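PDB 1O8P: putatuve endo-xylanase from Clostridium stercorarium, which is the family 6 carbohydrate-binding module of a putative endo-xylanase, without bound sugar here, and probably attaches the enzyme to xylan and cellulose. Local coordinates for residues Asn28-Ala31 against Glu32-Asp35. Residues are numbered along the deposited sequence; the frame is centred on the assembly and turned at random.
Sequences NIQA and EDYD. With CA (calcium ion), chain B.
Q30 and E32 converge on one calcium ion, and the metal distances show how each binds. Q30 gives a single ligand, its amide OE1 lying 2.4 Å from the calcium, whereas E32 presents both carboxylate oxygens, OE1 at 2.6 Å and OE2, more loosely, at 2.9 Å. The two side chains run alongside each other in the same direction, with amide and carboxylate planes turned 64° apart. E32 starts from a cramped rotamer, CG lodged between backbone N and carbonyl carbon (chi1 69°), and its bend at chi2 brings the carboxylate alongside Q30, whose CB approaches E32 OE1 to 3.5 Å. Q30 and E32 are the first and third residues of a type I beta turn that ends at D33, which is consistent with both reaching the same ion: D33 N donates to Q30 O at 2.8 Å, with an N-H...O angle of 157° and the donor well above the carbonyl plane. D33 also lies beside Q30, its OD2 3.4 Å from Q30 CB. A31, inside the turn, directs its O to the edge of the Y34 ring, in the ring plane, 3.4 Å from CD2; the same oxygen is hydrogen-bonded to Y65 OH. The backbone oxygens of S52 and D142 help complete the calcium shell. The turn leaves edge strand 29-30, paired antiparallel with strand 140-147, and leads toward strand 36-38, while A31, E32 and Y34 pack on I54 of strand 52-55.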
ATOM      1  N   ASN A  28       5.313   8.882   4.052  1.00 21.09           N
ATOM      2  CA  ASN A  28       5.316   7.428   3.877  1.00 21.15           C
ATOM      3  C   ASN A  28       4.513   6.689   4.922  1.00 21.51           C
ATOM      4  O   ASN A  28       4.706   6.860   6.142  1.00 21.96           O
ATOM      5  CB  ASN A  28       6.729   6.867   3.850  1.00 20.71           C
ATOM      6  CG  ASN A  28       7.534   7.424   2.710  1.00 21.24           C
ATOM      7  OD1 ASN A  28       7.006   8.105   1.846  1.00 24.70           O
ATOM      8  ND2 ASN A  28       8.806   7.184   2.723  1.00 17.03           N
ATOM      9  N   ILE A  29       3.569   5.895   4.448  1.00 20.85           N
ATOM     10  CA  ILE A  29       2.892   4.955   5.335  1.00 20.34           C
ATOM     11  C   ILE A  29       3.624   3.641   5.253  1.00 20.12           C
ATOM     12  O   ILE A  29       3.672   3.027   4.177  1.00 19.55           O
ATOM     13  CB  ILE A  29       1.389   4.797   4.960  1.00 19.97           C
ATOM     14  CG1 ILE A  29       0.697   6.165   4.902  1.00 18.84           C
ATOM     15  CG2 ILE A  29       0.692   3.866   5.987  1.00 19.99           C
ATOM     16  CD1 ILE A  29      -0.466   6.242   3.943  1.00 17.44           C
ATOM     17  N   GLN A  30       4.178   3.201   6.387  1.00 19.89           N
ATOM     18  CA  GLN A  30       4.968   1.981   6.400  1.00 19.48           C
ATOM     19  C   GLN A  30       3.965   0.863   6.237  1.00 19.59           C
ATOM     20  O   GLN A  30       2.999   0.796   6.984  1.00 20.09           O
ATOM     21  CB  GLN A  30       5.829   1.859   7.682  1.00 19.56           C
ATOM     22  CG  GLN A  30       6.898   2.965   7.832  1.00 17.80           C
ATOM     23  CD  GLN A  30       7.864   3.020   6.632  1.00 19.00           C
ATOM     24  OE1 GLN A  30       8.145   1.984   5.998  1.00 16.66           O
ATOM     25  NE2 GLN A  30       8.352   4.214   6.302  1.00 17.32           N
ATOM     26  N   ALA A  31       4.167   0.004   5.242  1.00 18.33           N
ATOM     27  CA  ALA A  31       3.166  -0.992   4.903  1.00 17.60           C
ATOM     28  C   ALA A  31       3.005  -2.026   6.033  1.00 17.64           C
ATOM     29  O   ALA A  31       1.926  -2.652   6.183  1.00 17.22           O
ATOM     30  CB  ALA A  31       3.522  -1.657   3.579  1.00 17.66           C
ATOM     31  N   GLU A  32       4.073  -2.230   6.806  1.00 17.43           N
ATOM     32  CA  GLU A  32       3.984  -3.079   7.997  1.00 18.38           C
ATOM     33  C   GLU A  32       3.118  -2.445   9.125  1.00 18.92           C
ATOM     34  O   GLU A  32       2.788  -3.115  10.087  1.00 18.76           O
ATOM     35  CB  GLU A  32       5.385  -3.484   8.529  1.00 18.86           C
ATOM     36  CG  GLU A  32       6.222  -2.366   9.143  1.00 18.72           C
ATOM     37  CD  GLU A  32       6.978  -1.557   8.105  1.00 19.97           C
ATOM     38  OE1 GLU A  32       6.564  -1.523   6.922  1.00 22.45           O
ATOM     39  OE2 GLU A  32       7.987  -0.919   8.462  1.00 21.18           O
ATOM     40  N   ASP A  33       2.738  -1.174   8.996  1.00 19.37           N
ATOM     41  CA  ASP A  33       1.914  -0.553  10.053  1.00 20.17           C
ATOM     42  C   ASP A  33       0.414  -0.645   9.733  1.00 19.47           C
ATOM     43  O   ASP A  33      -0.296   0.358   9.771  1.00 19.85           O
ATOM     44  CB  ASP A  33       2.299   0.907  10.258  1.00 19.81           C
ATOM     45  CG  ASP A  33       3.708   1.090  10.806  1.00 21.80           C
ATOM     46  OD1 ASP A  33       4.321   0.171  11.377  1.00 24.24           O
ATOM     47  OD2 ASP A  33       4.284   2.188  10.724  1.00 25.07           O
ATOM     48  N   TYR A  34      -0.050  -1.839   9.385  1.00 19.59           N
ATOM     49  CA  TYR A  34      -1.450  -2.057   9.113  1.00 20.41           C
ATOM     50  C   TYR A  34      -2.220  -2.303  10.422  1.00 21.36           C
ATOM     51  O   TYR A  34      -1.668  -2.828  11.406  1.00 22.11           O
ATOM     52  CB  TYR A  34      -1.642  -3.219   8.123  1.00 20.24           C
ATOM     53  CG  TYR A  34      -0.986  -4.512   8.556  1.00 20.27           C
ATOM     54  CD1 TYR A  34      -1.623  -5.374   9.442  1.00 19.14           C
ATOM     55  CD2 TYR A  34       0.269  -4.873   8.076  1.00 20.39           C
ATOM     56  CE1 TYR A  34      -1.028  -6.562   9.835  1.00 19.02           C
ATOM     57  CE2 TYR A  34       0.889  -6.065   8.464  1.00 19.59           C
ATOM     58  CZ  TYR A  34       0.231  -6.906   9.339  1.00 22.72           C
ATOM     59  OH  TYR A  34       0.839  -8.087   9.733  1.00 22.38           O
ATOM     60  N   ASP A  35      -3.487  -1.900  10.431  1.00 21.52           N
ATOM     61  CA  ASP A  35      -4.328  -2.046  11.609  1.00 21.31           C
ATOM     62  C   ASP A  35      -5.064  -3.357  11.552  1.00 22.39           C
ATOM     63  O   ASP A  35      -5.498  -3.856  12.554  1.00 21.65           O
ATOM     64  CB  ASP A  35      -5.314  -0.902  11.654  1.00 20.35           C
ATOM     65  CG  ASP A  35      -4.621   0.420  11.757  1.00 21.50           C
ATOM     66  OD1 ASP A  35      -4.170   0.727  12.871  1.00 22.24           O
ATOM     67  OD2 ASP A  35      -4.430   1.198  10.788  1.00 17.82           O
TER
HETATM   68 CA    CA B1149       8.516  -0.372   5.680  1.00 28.93          CA
HETATM   69  O   HOH W   1      10.244   0.091   7.362  1.00 23.47           O